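Local structure of DNA polymerase (Bacillus phage phi29, 2PY5) at residues S329-H339 against F432-T443; L126-F137 against G376-L384. The protein copies the viral genome by protein-primed, processive strand-displacement DNA synthesis and proofreads its product with a 3'-5' exonuclease activity. The protein carries 2 engineered substitutions. All blocks are in the same frame, centred on the assembly; numbering follows the deposited sequence.

Contact 1: S329-H339 against F432-T443; sequences SNVDLELMKEH and FITAWARYTTIT. With EDO (1,2-ethanediol), chain X.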
loop_
_atom_site.group_PDB
_atom_site.type_symbol
_atom_site.label_atom_id
_atom_site.label_comp_id
_atom_site.label_asym_id
_atom_site.label_seq_id
_atom_site.Cartn_x
_atom_site.Cartn_y
_atom_site.Cartn_z
ATOM N N SER F 329 16.481 13.187 8.787
ATOM C CA SER F 329 16.864 12.430 9.979
ATOM C C SER F 329 18.388 12.340 10.048
ATOM O O SER F 329 19.086 12.416 9.029
ATOM C CB SER F 329 16.263 11.024 9.921
ATOM O OG SER F 329 16.940 10.192 8.970
ATOM N N ASN F 330 18.947 12.114 11.232
ATOM C CA ASN F 330 20.397 11.979 11.325
ATOM C C ASN F 330 20.934 10.788 10.503
ATOM O O ASN F 330 22.066 10.822 10.022
ATOM C CB ASN F 330 20.893 11.897 12.791
ATOM C CG ASN F 330 20.265 10.758 13.579
ATOM O OD1 ASN F 330 19.142 10.885 14.065
ATOM N ND2 ASN F 330 21.010 9.653 13.737
ATOM N N VAL F 331 20.107 9.755 10.357
ATOM C CA VAL F 331 20.467 8.584 9.582
ATOM C C VAL F 331 20.648 9.016 8.104
ATOM O O VAL F 331 21.651 8.695 7.468
ATOM C CB VAL F 331 19.381 7.515 9.680
ATOM C CG1 VAL F 331 19.707 6.356 8.762
ATOM C CG2 VAL F 331 19.253 7.000 11.142
ATOM N N ASP F 332 19.661 9.716 7.577
ATOM C CA ASP F 332 19.738 10.196 6.183
ATOM C C ASP F 332 20.837 11.230 5.979
ATOM O O ASP F 332 21.520 11.237 4.934
ATOM C CB ASP F 332 18.392 10.780 5.739
ATOM C CG ASP F 332 17.298 9.743 5.665
ATOM O OD1 ASP F 332 17.414 8.816 4.854
ATOM O OD2 ASP F 332 16.286 9.873 6.390
ATOM N N LEU F 333 21.028 12.089 6.973
ATOM C CA LEU F 333 22.040 13.144 6.904
ATOM C C LEU F 333 23.448 12.531 6.878
ATOM O O LEU F 333 24.317 12.946 6.091
ATOM C CB LEU F 333 21.887 14.086 8.106
ATOM C CG LEU F 333 22.957 15.168 8.198
ATOM C CD1 LEU F 333 22.905 16.111 6.993
ATOM C CD2 LEU F 333 22.817 15.944 9.499
ATOM N N GLU F 334 23.706 11.519 7.714
ATOM C CA GLU F 334 25.020 10.905 7.683
ATOM C C GLU F 334 25.280 10.153 6.363
ATOM O O GLU F 334 26.395 10.167 5.845
ATOM C CB GLU F 334 25.238 10.028 8.894
ATOM C CG GLU F 334 25.304 10.853 10.204
ATOM C CD GLU F 334 26.405 11.957 10.252
ATOM O OE1 GLU F 334 27.475 11.862 9.592
ATOM O OE2 GLU F 334 26.189 12.942 10.988
ATOM N N LEU F 335 24.243 9.519 5.814
ATOM C CA LEU F 335 24.382 8.891 4.495
ATOM C C LEU F 335 24.769 9.951 3.455
ATOM O O LEU F 335 25.643 9.719 2.617
ATOM C CB LEU F 335 23.077 8.213 4.074
ATOM C CG LEU F 335 22.853 6.840 4.701
ATOM C CD1 LEU F 335 21.386 6.432 4.504
ATOM C CD2 LEU F 335 23.805 5.799 4.102
ATOM N N MET F 336 24.091 11.085 3.500
ATOM C CA MET F 336 24.312 12.141 2.502
ATOM C C MET F 336 25.736 12.667 2.613
ATOM O O MET F 336 26.426 12.860 1.603
ATOM C CB MET F 336 23.318 13.272 2.713
ATOM C CG MET F 336 23.360 14.313 1.605
ATOM S SD MET F 336 22.258 15.707 1.876
ATOM C CE MET F 336 22.963 16.514 3.296
ATOM N N LYS F 337 26.168 12.934 3.848
ATOM C CA LYS F 337 27.504 13.488 4.058
ATOM C C LYS F 337 28.587 12.523 3.599
ATOM O O LYS F 337 29.641 12.955 3.130
ATOM C CB LYS F 337 27.704 13.899 5.535
ATOM C CG LYS F 337 26.811 15.030 5.962
ATOM C CD LYS F 337 26.874 15.322 7.461
ATOM C CE LYS F 337 27.943 16.301 7.808
ATOM N NZ LYS F 337 27.744 16.832 9.195
ATOM N N GLU F 338 28.345 11.212 3.713
ATOM C CA GLU F 338 29.308 10.221 3.232
ATOM C C GLU F 338 29.302 10.084 1.699
ATOM O O GLU F 338 30.341 9.937 1.084
ATOM C CB GLU F 338 29.076 8.847 3.841
ATOM C CG GLU F 338 30.081 7.829 3.311
ATOM C CD GLU F 338 30.024 6.465 3.945
ATOM O OE1 GLU F 338 29.269 6.270 4.911
ATOM O OE2 GLU F 338 30.764 5.580 3.454
ATOM N N HIS F 339 28.113 10.118 1.106
ATOM C CA HIS F 339 27.995 9.835 -0.311
ATOM C C HIS F 339 28.235 11.043 -1.213
ATOM O O HIS F 339 28.483 10.867 -2.408
ATOM C CB HIS F 339 26.610 9.231 -0.612
ATOM C CG HIS F 339 26.469 7.809 -0.174
ATOM N ND1 HIS F 339 26.066 6.801 -1.024
ATOM C CD2 HIS F 339 26.698 7.224 1.028
ATOM C CE1 HIS F 339 26.059 5.651 -0.360
ATOM N NE2 HIS F 339 26.409 5.890 0.894
ATOM N N PHE F 432 11.904 7.735 11.251
ATOM C CA PHE F 432 13.068 6.927 11.545
ATOM C C PHE F 432 12.962 5.456 11.161
ATOM O O PHE F 432 13.962 4.823 10.832
ATOM C CB PHE F 432 13.447 7.092 13.018
ATOM C CG PHE F 432 14.238 8.335 13.263
ATOM C CD1 PHE F 432 13.605 9.554 13.499
ATOM C CD2 PHE F 432 15.621 8.312 13.203
ATOM C CE1 PHE F 432 14.358 10.701 13.706
ATOM C CE2 PHE F 432 16.367 9.473 13.393
ATOM C CZ PHE F 432 15.732 10.657 13.642
ATOM N N ILE F 433 11.755 4.922 11.161
ATOM C CA ILE F 433 11.603 3.534 10.728
ATOM C C ILE F 433 11.984 3.423 9.256
ATOM O O ILE F 433 12.759 2.527 8.878
ATOM C CB ILE F 433 10.212 2.984 11.017
ATOM C CG1 ILE F 433 10.021 2.752 12.525
ATOM C CG2 ILE F 433 9.991 1.646 10.248
ATOM C CD1 ILE F 433 8.574 2.529 12.941
ATOM N N THR F 434 11.485 4.342 8.420
ATOM C CA THR F 434 11.816 4.283 6.987
ATOM C C THR F 434 13.288 4.682 6.739
ATOM O O THR F 434 13.946 4.107 5.858
ATOM C CB THR F 434 10.873 5.096 6.133
ATOM O OG1 THR F 434 10.998 6.490 6.455
ATOM C CG2 THR F 434 9.428 4.637 6.307
ATOM N N ALA F 435 13.831 5.596 7.554
ATOM C CA ALA F 435 15.234 6.004 7.425
ATOM C C ALA F 435 16.180 4.842 7.692
ATOM O O ALA F 435 17.095 4.583 6.926
ATOM C CB ALA F 435 15.561 7.201 8.339
ATOM N N TRP F 436 15.932 4.108 8.771
ATOM C CA TRP F 436 16.732 2.949 9.050
ATOM C C TRP F 436 16.585 1.872 7.963
ATOM O O TRP F 436 17.556 1.164 7.672
ATOM C CB TRP F 436 16.356 2.375 10.426
ATOM C CG TRP F 436 16.994 3.084 11.594
ATOM C CD1 TRP F 436 16.356 3.703 12.643
ATOM C CD2 TRP F 436 18.394 3.167 11.878
ATOM N NE1 TRP F 436 17.281 4.195 13.535
ATOM C CE2 TRP F 436 18.537 3.866 13.102
ATOM C CE3 TRP F 436 19.540 2.717 11.224
ATOM C CZ2 TRP F 436 19.770 4.144 13.650
ATOM C CZ3 TRP F 436 20.763 2.985 11.785
ATOM C CH2 TRP F 436 20.869 3.696 12.987
ATOM N N ALA F 437 15.378 1.717 7.407
ATOM C CA ALA F 437 15.148 0.755 6.339
ATOM C C ALA F 437 16.002 1.144 5.110
ATOM O O ALA F 437 16.708 0.301 4.529
ATOM C CB ALA F 437 13.718 0.722 5.984
ATOM N N ARG F 438 15.982 2.419 4.755
ATOM C CA ARG F 438 16.814 2.889 3.645
ATOM C C ARG F 438 18.288 2.647 3.929
ATOM O O ARG F 438 19.038 2.190 3.063
ATOM C CB ARG F 438 16.589 4.381 3.353
ATOM C CG ARG F 438 15.285 4.685 2.744
ATOM C CD ARG F 438 15.212 6.142 2.259
ATOM N NE ARG F 438 15.222 7.089 3.361
ATOM C CZ ARG F 438 14.183 7.365 4.145
ATOM N NH1 ARG F 438 13.006 6.783 3.953
ATOM N NH2 ARG F 438 14.296 8.253 5.110
ATOM N N TYR F 439 18.708 2.961 5.156
ATOM C CA TYR F 439 20.084 2.765 5.578
ATOM C C TYR F 439 20.500 1.305 5.378
ATOM O O TYR F 439 21.590 1.011 4.886
ATOM C CB TYR F 439 20.231 3.171 7.053
ATOM C CG TYR F 439 21.586 2.924 7.637
ATOM C CD1 TYR F 439 22.577 3.876 7.549
ATOM C CD2 TYR F 439 21.884 1.717 8.274
ATOM C CE1 TYR F 439 23.825 3.649 8.066
ATOM C CE2 TYR F 439 23.134 1.482 8.801
ATOM C CZ TYR F 439 24.103 2.453 8.693
ATOM O OH TYR F 439 25.376 2.251 9.214
ATOM N N THR F 440 19.631 0.389 5.794
ATOM C CA THR F 440 19.922 -1.026 5.666
ATOM C C THR F 440 20.235 -1.411 4.229
ATOM O O THR F 440 21.225 -2.111 3.952
ATOM C CB THR F 440 18.763 -1.858 6.162
ATOM O OG1 THR F 440 18.527 -1.552 7.554
ATOM C CG2 THR F 440 19.052 -3.344 5.991
ATOM N N THR F 441 19.380 -0.957 3.311
ATOM C CA THR F 441 19.519 -1.322 1.904
ATOM C C THR F 441 20.670 -0.584 1.203
ATOM O O THR F 441 21.479 -1.198 0.514
ATOM C CB THR F 441 18.181 -1.091 1.217
ATOM O OG1 THR F 441 17.254 -2.036 1.771
ATOM C CG2 THR F 441 18.287 -1.222 -0.326
ATOM N N ILE F 442 20.764 0.720 1.421
ATOM C CA ILE F 442 21.819 1.529 0.810
ATOM C C ILE F 442 23.202 1.059 1.248
ATOM O O ILE F 442 24.127 0.968 0.421
ATOM C CB ILE F 442 21.627 3.022 1.116
ATOM C CG1 ILE F 442 20.341 3.516 0.467
ATOM C CG2 ILE F 442 22.844 3.825 0.658
ATOM C CD1 ILE F 442 19.868 4.876 0.966
ATOM N N THR F 443 23.375 0.746 2.534
ATOM C CA THR F 443 24.701 0.350 3.013
ATOM C C THR F 443 25.147 -1.007 2.435
ATOM O O THR F 443 26.318 -1.170 2.094
ATOM C CB THR F 443 24.803 0.369 4.553
ATOM O OG1 THR F 443 23.849 -0.514 5.126
ATOM C CG2 THR F 443 24.582 1.773 5.089
HETATM C C1 EDO X . 28.918 2.363 3.401
HETATM O O1 EDO X . 30.175 2.937 3.021
HETATM C C2 EDO X . 29.126 0.975 4.001
HETATM O O2 EDO X . 28.509 -0.060 3.208
#

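Contact 2: L126-F137 against G376-L384; sequences LPFPVKKIAKDF and GAIKQLAKL. With nucleotides of chain A.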
loop_
_atom_site.group_PDB
_atom_site.type_symbol
_atom_site.label_atom_id
_atom_site.label_comp_id
_atom_site.label_asym_id
_atom_site.label_seq_id
_atom_site.Cartn_x
_atom_site.Cartn_y
_atom_site.Cartn_z
ATOM N N LEU F 126 -8.541 -5.786 3.741
ATOM C CA LEU F 126 -7.868 -6.872 3.064
ATOM C C LEU F 126 -7.261 -6.284 1.782
ATOM O O LEU F 126 -7.872 -6.322 0.719
ATOM C CB LEU F 126 -8.885 -7.987 2.759
ATOM C CG LEU F 126 -9.559 -8.614 3.995
ATOM C CD1 LEU F 126 -10.836 -9.380 3.561
ATOM C CD2 LEU F 126 -8.585 -9.515 4.754
ATOM N N PRO F 127 -6.059 -5.680 1.901
ATOM C CA PRO F 127 -5.488 -4.896 0.792
ATOM C C PRO F 127 -4.860 -5.726 -0.348
ATOM O O PRO F 127 -3.665 -5.614 -0.639
ATOM C CB PRO F 127 -4.464 -4.013 1.509
ATOM C CG PRO F 127 -3.981 -4.894 2.634
ATOM C CD PRO F 127 -5.228 -5.582 3.118
ATOM N N PHE F 128 -5.687 -6.556 -0.986
ATOM C CA PHE F 128 -5.266 -7.431 -2.085
ATOM C C PHE F 128 -6.455 -7.612 -2.988
ATOM O O PHE F 128 -7.577 -7.457 -2.530
ATOM C CB PHE F 128 -4.830 -8.809 -1.570
ATOM C CG PHE F 128 -4.023 -8.765 -0.312
ATOM C CD1 PHE F 128 -4.642 -8.892 0.924
ATOM C CD2 PHE F 128 -2.662 -8.599 -0.373
ATOM C CE1 PHE F 128 -3.883 -8.850 2.101
ATOM C CE2 PHE F 128 -1.890 -8.561 0.790
ATOM C CZ PHE F 128 -2.517 -8.682 2.023
ATOM N N PRO F 129 -6.223 -7.963 -4.264
ATOM C CA PRO F 129 -7.380 -8.321 -5.096
ATOM C C PRO F 129 -8.123 -9.541 -4.537
ATOM O O PRO F 129 -7.525 -10.366 -3.844
ATOM C CB PRO F 129 -6.760 -8.669 -6.445
ATOM C CG PRO F 129 -5.392 -8.112 -6.432
ATOM C CD PRO F 129 -4.955 -8.051 -4.996
ATOM N N VAL F 130 -9.406 -9.658 -4.869
ATOM C CA VAL F 130 -10.230 -10.796 -4.431
ATOM C C VAL F 130 -9.598 -12.157 -4.763
ATOM O O VAL F 130 -9.542 -13.057 -3.928
ATOM C CB VAL F 130 -11.649 -10.714 -5.033
ATOM C CG1 VAL F 130 -12.468 -11.951 -4.638
ATOM C CG2 VAL F 130 -12.335 -9.456 -4.565
ATOM N N LYS F 131 -9.096 -12.302 -5.981
ATOM C CA LYS F 131 -8.468 -13.543 -6.398
ATOM C C LYS F 131 -7.262 -13.909 -5.528
ATOM O O LYS F 131 -7.061 -15.074 -5.222
ATOM C CB LYS F 131 -8.046 -13.447 -7.863
ATOM C CG LYS F 131 -9.222 -13.444 -8.821
ATOM C CD LYS F 131 -9.711 -14.859 -9.116
ATOM C CE LYS F 131 -10.533 -14.925 -10.391
ATOM N NZ LYS F 131 -10.589 -16.325 -10.912
ATOM N N LYS F 132 -6.469 -12.911 -5.129
ATOM C CA LYS F 132 -5.305 -13.151 -4.276
ATOM C C LYS F 132 -5.730 -13.506 -2.853
ATOM O O LYS F 132 -5.146 -14.397 -2.232
ATOM C CB LYS F 132 -4.372 -11.945 -4.271
ATOM C CG LYS F 132 -3.167 -12.107 -3.367
ATOM C CD LYS F 132 -2.049 -11.123 -3.706
ATOM C CE LYS F 132 -0.959 -11.136 -2.644
ATOM N NZ LYS F 132 -0.352 -12.484 -2.479
ATOM N N ILE F 133 -6.752 -12.818 -2.347
ATOM C CA ILE F 133 -7.336 -13.175 -1.055
ATOM C C ILE F 133 -7.782 -14.630 -1.037
ATOM O O ILE F 133 -7.480 -15.364 -0.113
ATOM C CB ILE F 133 -8.532 -12.266 -0.689
ATOM C CG1 ILE F 133 -8.044 -10.835 -0.446
ATOM C CG2 ILE F 133 -9.255 -12.813 0.562
ATOM C CD1 ILE F 133 -9.126 -9.775 -0.449
ATOM N N ALA F 134 -8.486 -15.067 -2.069
ATOM C CA ALA F 134 -8.947 -16.457 -2.095
ATOM C C ALA F 134 -7.766 -17.428 -2.065
ATOM O O ALA F 134 -7.783 -18.420 -1.339
ATOM C CB ALA F 134 -9.831 -16.710 -3.316
ATOM N N LYS F 135 -6.729 -17.127 -2.841
ATOM C CA LYS F 135 -5.542 -17.976 -2.900
ATOM C C LYS F 135 -4.842 -18.068 -1.544
ATOM O O LYS F 135 -4.626 -19.156 -1.013
ATOM C CB LYS F 135 -4.569 -17.429 -3.946
ATOM N N ASP F 136 -4.514 -16.903 -0.990
ATOM C CA ASP F 136 -3.710 -16.822 0.237
ATOM C C ASP F 136 -4.485 -17.260 1.480
ATOM O O ASP F 136 -3.900 -17.822 2.420
ATOM C CB ASP F 136 -3.190 -15.394 0.438
ATOM C CG ASP F 136 -2.199 -14.965 -0.627
ATOM O OD1 ASP F 136 -1.599 -15.840 -1.300
ATOM O OD2 ASP F 136 -2.019 -13.738 -0.781
ATOM N N PHE F 137 -5.794 -17.019 1.481
ATOM C CA PHE F 137 -6.651 -17.381 2.613
ATOM C C PHE F 137 -7.218 -18.796 2.475
ATOM O O PHE F 137 -7.968 -19.245 3.343
ATOM C CB PHE F 137 -7.804 -16.379 2.785
ATOM C CG PHE F 137 -7.411 -15.077 3.454
ATOM C CD1 PHE F 137 -6.429 -14.259 2.909
ATOM C CD2 PHE F 137 -8.061 -14.654 4.612
ATOM C CE1 PHE F 137 -6.070 -13.053 3.534
ATOM C CE2 PHE F 137 -7.713 -13.447 5.231
ATOM C CZ PHE F 137 -6.725 -12.654 4.689
ATOM N N GLY F 376 -2.423 -20.480 6.153
ATOM C CA GLY F 376 -3.505 -19.845 5.410
ATOM C C GLY F 376 -3.945 -18.506 5.953
ATOM O O GLY F 376 -3.126 -17.616 6.179
ATOM N N ALA F 377 -5.255 -18.371 6.168
ATOM C CA ALA F 377 -5.854 -17.113 6.546
ATOM C C ALA F 377 -5.228 -16.457 7.772
ATOM O O ALA F 377 -4.854 -15.293 7.731
ATOM C CB ALA F 377 -7.382 -17.277 6.734
ATOM N N ILE F 378 -5.104 -17.196 8.864
ATOM C CA ILE F 378 -4.578 -16.607 10.093
ATOM C C ILE F 378 -3.112 -16.163 9.921
ATOM O O ILE F 378 -2.684 -15.140 10.488
ATOM C CB ILE F 378 -4.761 -17.548 11.292
ATOM C CG1 ILE F 378 -6.251 -17.622 11.633
ATOM C CG2 ILE F 378 -3.964 -17.064 12.492
ATOM C CD1 ILE F 378 -6.575 -18.653 12.678
ATOM N N LYS F 379 -2.352 -16.921 9.128
ATOM C CA LYS F 379 -0.976 -16.528 8.828
ATOM C C LYS F 379 -0.965 -15.192 8.092
ATOM O O LYS F 379 -0.174 -14.320 8.414
ATOM C CB LYS F 379 -0.260 -17.571 7.982
ATOM C CG LYS F 379 1.200 -17.222 7.712
ATOM C CD LYS F 379 1.896 -18.307 6.946
ATOM C CE LYS F 379 3.382 -18.068 6.876
ATOM N NZ LYS F 379 4.096 -19.281 6.400
ATOM N N GLN F 380 -1.854 -15.032 7.110
ATOM C CA GLN F 380 -1.908 -13.777 6.348
ATOM C C GLN F 380 -2.268 -12.612 7.244
ATOM O O GLN F 380 -1.810 -11.489 7.034
ATOM C CB GLN F 380 -2.953 -13.840 5.214
ATOM C CG GLN F 380 -2.783 -14.976 4.242
ATOM C CD GLN F 380 -1.344 -15.253 3.897
ATOM O OE1 GLN F 380 -0.623 -14.369 3.434
ATOM N NE2 GLN F 380 -0.911 -16.490 4.124
ATOM N N LEU F 381 -3.149 -12.858 8.208
ATOM C CA LEU F 381 -3.579 -11.806 9.097
ATOM C C LEU F 381 -2.455 -11.396 10.036
ATOM O O LEU F 381 -2.328 -10.223 10.358
ATOM C CB LEU F 381 -4.813 -12.220 9.879
ATOM C CG LEU F 381 -6.068 -12.372 9.030
ATOM C CD1 LEU F 381 -7.157 -12.966 9.912
ATOM C CD2 LEU F 381 -6.513 -11.050 8.403
ATOM N N ALA F 382 -1.633 -12.358 10.451
ATOM C CA ALA F 382 -0.460 -12.044 11.283
ATOM C C ALA F 382 0.530 -11.175 10.514
ATOM O O ALA F 382 1.082 -10.217 11.050
ATOM C CB ALA F 382 0.201 -13.327 11.773
ATOM N N LYS F 383 0.751 -11.503 9.246
ATOM C CA LYS F 383 1.592 -10.691 8.376
ATOM C C LYS F 383 1.016 -9.289 8.244
ATOM O O LYS F 383 1.726 -8.289 8.303
ATOM C CB LYS F 383 1.708 -11.355 7.011
ATOM C CG LYS F 383 2.457 -12.682 7.066
ATOM C CD LYS F 383 2.224 -13.527 5.838
ATOM C CE LYS F 383 2.776 -12.903 4.595
ATOM N NZ LYS F 383 2.467 -13.775 3.410
ATOM N N LEU F 384 -0.299 -9.219 8.068
ATOM C CA LEU F 384 -0.963 -7.944 7.949
ATOM C C LEU F 384 -0.784 -7.096 9.210
ATOM O O LEU F 384 -0.506 -5.900 9.130
ATOM C CB LEU F 384 -2.449 -8.163 7.628
ATOM C CG LEU F 384 -3.243 -7.009 7.056
ATOM C CD1 LEU F 384 -2.655 -6.454 5.753
ATOM C CD2 LEU F 384 -4.667 -7.507 6.827
ATOM P P DT A 6 -9.952 -6.474 -7.465
ATOM O OP1 DT A 6 -10.585 -7.419 -6.553
ATOM O OP2 DT A 6 -9.157 -6.933 -8.609
ATOM O "O5'" DT A 6 -11.093 -5.571 -8.149
ATOM C "C5'" DT A 6 -12.230 -5.163 -7.405
ATOM C "C4'" DT A 6 -13.015 -4.208 -8.275
ATOM O "O4'" DT A 6 -12.240 -3.036 -8.576
ATOM C "C3'" DT A 6 -13.374 -4.794 -9.635
ATOM O "O3'" DT A 6 -14.542 -5.609 -9.559
ATOM C "C2'" DT A 6 -13.554 -3.541 -10.481
ATOM C "C1'" DT A 6 -12.639 -2.511 -9.829
ATOM N N1 DT A 6 -11.387 -2.230 -10.592
ATOM C C2 DT A 6 -11.003 -0.921 -10.742
ATOM O O2 DT A 6 -11.624 0.021 -10.292
ATOM N N3 DT A 6 -9.845 -0.757 -11.461
ATOM C C4 DT A 6 -9.050 -1.750 -12.009
ATOM O O4 DT A 6 -8.023 -1.482 -12.627
ATOM C C5 DT A 6 -9.497 -3.101 -11.784
ATOM C C7 DT A 6 -8.724 -4.256 -12.325
ATOM C C6 DT A 6 -10.639 -3.279 -11.091
ATOM P P DT A 5 -3.898 -4.251 -6.361
ATOM O OP1 DT A 5 -3.464 -4.447 -4.958
ATOM O OP2 DT A 5 -3.198 -4.936 -7.463
ATOM O "O5'" DT A 5 -5.464 -4.631 -6.447
ATOM C "C5'" DT A 5 -6.337 -4.301 -5.401
ATOM C "C4'" DT A 5 -7.606 -3.731 -5.966
ATOM O "O4'" DT A 5 -7.297 -2.450 -6.525
ATOM C "C3'" DT A 5 -8.228 -4.513 -7.107
ATOM O "O3'" DT A 5 -9.134 -5.433 -6.568
ATOM C "C2'" DT A 5 -8.933 -3.452 -7.936
ATOM C "C1'" DT A 5 -8.184 -2.182 -7.584
ATOM N N1 DT A 5 -7.331 -1.651 -8.651
ATOM C C2 DT A 5 -7.544 -0.360 -9.037
ATOM O O2 DT A 5 -8.430 0.347 -8.564
ATOM N N3 DT A 5 -6.709 0.054 -10.029
ATOM C C4 DT A 5 -5.690 -0.670 -10.624
ATOM O O4 DT A 5 -5.004 -0.180 -11.512
ATOM C C5 DT A 5 -5.509 -2.017 -10.160
ATOM C C7 DT A 5 -4.445 -2.891 -10.741
ATOM C C6 DT A 5 -6.334 -2.451 -9.196
#

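Contact 1: S329-H339 against F432-T443
R438 and D332 form a two-bond salt bridge, one nitrogen to each carboxylate oxygen. NE of R438 donates to OD1 of D332 at 3.2 Å, and NH2 of R438 to OD2 of D332 at 2.9 Å. Carboxylate and guanidinium are nearly coplanar, 16° apart, and both oxygens are met on their syn sides. The paired bonds should restrict rotation of both groups. Next to it, V331 is a knob in a hole formed by F432, A435, W436 and Y439. CG2 of V331 stands over the centre of the W436 six-membered ring, 3.8 Å from the centroid, a CH-pi contact. CG1 of V331 lies anti to the backbone N (chi1 175°), which directs it to CB of Y439 at 3.7 Å. F432 takes CB of S329 over one face, while OD1 of N330 lies at the ring edge, 3.2 Å from CE2 of F432; that oxygen also accepts from the backbone N of H284. Farther along, L335 packs CG against CD1 of Y439 and CD2 against CG2 of I442.

Segment 432-443 of helix 427-447 runs at 32° to helix 330-339, their axes 9.1 Å apart at the closest approach. Both belong to the polymerization region. T434 and R438 are probably involved in binding template-primer structures.

A second shell holds the salt bridge in place. S329 is the N-cap of helix 330-339: its OG accepts from N of D332 and donates to OD2 of D332 at 2.7 Å, from above the carboxylate plane. OD2 therefore has two donors, S329 and R438. NH1 of R438 bonds to O of G228. At the far end, 1,2-ethanediol, probably from the crystallisation liquor, links OE2 of E338 to O of T443.

Contact 2: L126-F137 against G376-L384
Helix 376-387 of the polymerization region meets the exonuclease region here, so the contact joins these two regions of the fold. F137 gives the largest share. CD2 of its ring lies 3.4 Å from CB of A377, and CE1 of F137 is 3.6 Å from CB of Q380. CZ of F137 reaches CD2 of L381 at 4.1 Å. Within its own segment, CG2 of I133 lies over one face of the F137 ring, toward its rim.

D136 packs its CB against CG of Q380 at 3.8 Å. Q380 is bent at chi2 (-39°), which folds its amide back along its own helix. NE2 of Q380 donates to O of G376, from above the carbonyl plane, and OE1 accepts from NZ of K383. Both ends of the amide are thus tied within helix 376-387. The carboxylate of D136 instead takes NZ of K132 at 2.7 Å, on the syn lone pair of OD2.

At the other end is P127, the centre of an inverse gamma turn. CG of the P127 ring lies 3.7 Å from CD1 of L384. L384 is probably involved in positioning the templating nucleotide, and K379 stabilises the incoming one. On the exonuclease side, N of V130 at the start of helix 130-136 donates almost straight (176°) to OP1 of DT6 of chain A, 3.0 Å away.

Helix 130-136 and segment 376-384 make an axis angle of 117°. Helix 160-182 packs on L126 and I133, while helix 361-373 touches I378 and A382.

Contacts 1 and 2 have centres 32 Å apart and do not touch; their nearest atoms are about 13 Å apart. Along the chain the segments alternate: 126-137, 329-339, 376-384, then 432-443. Contact 1 stays within the polymerization region and packs two of its helices on each other. Contact 2 crosses between regions, from the exonuclease side to helix 376-387. The contacts share no helix. Each nevertheless includes a helix with residues tied to polymerization: 427-447 with T434 and R438, 376-387 with K379, K383 and L384. Contact 2 thus links a polymerase helix to the exonuclease region, where V130 binds a phosphate of the single-stranded DNA.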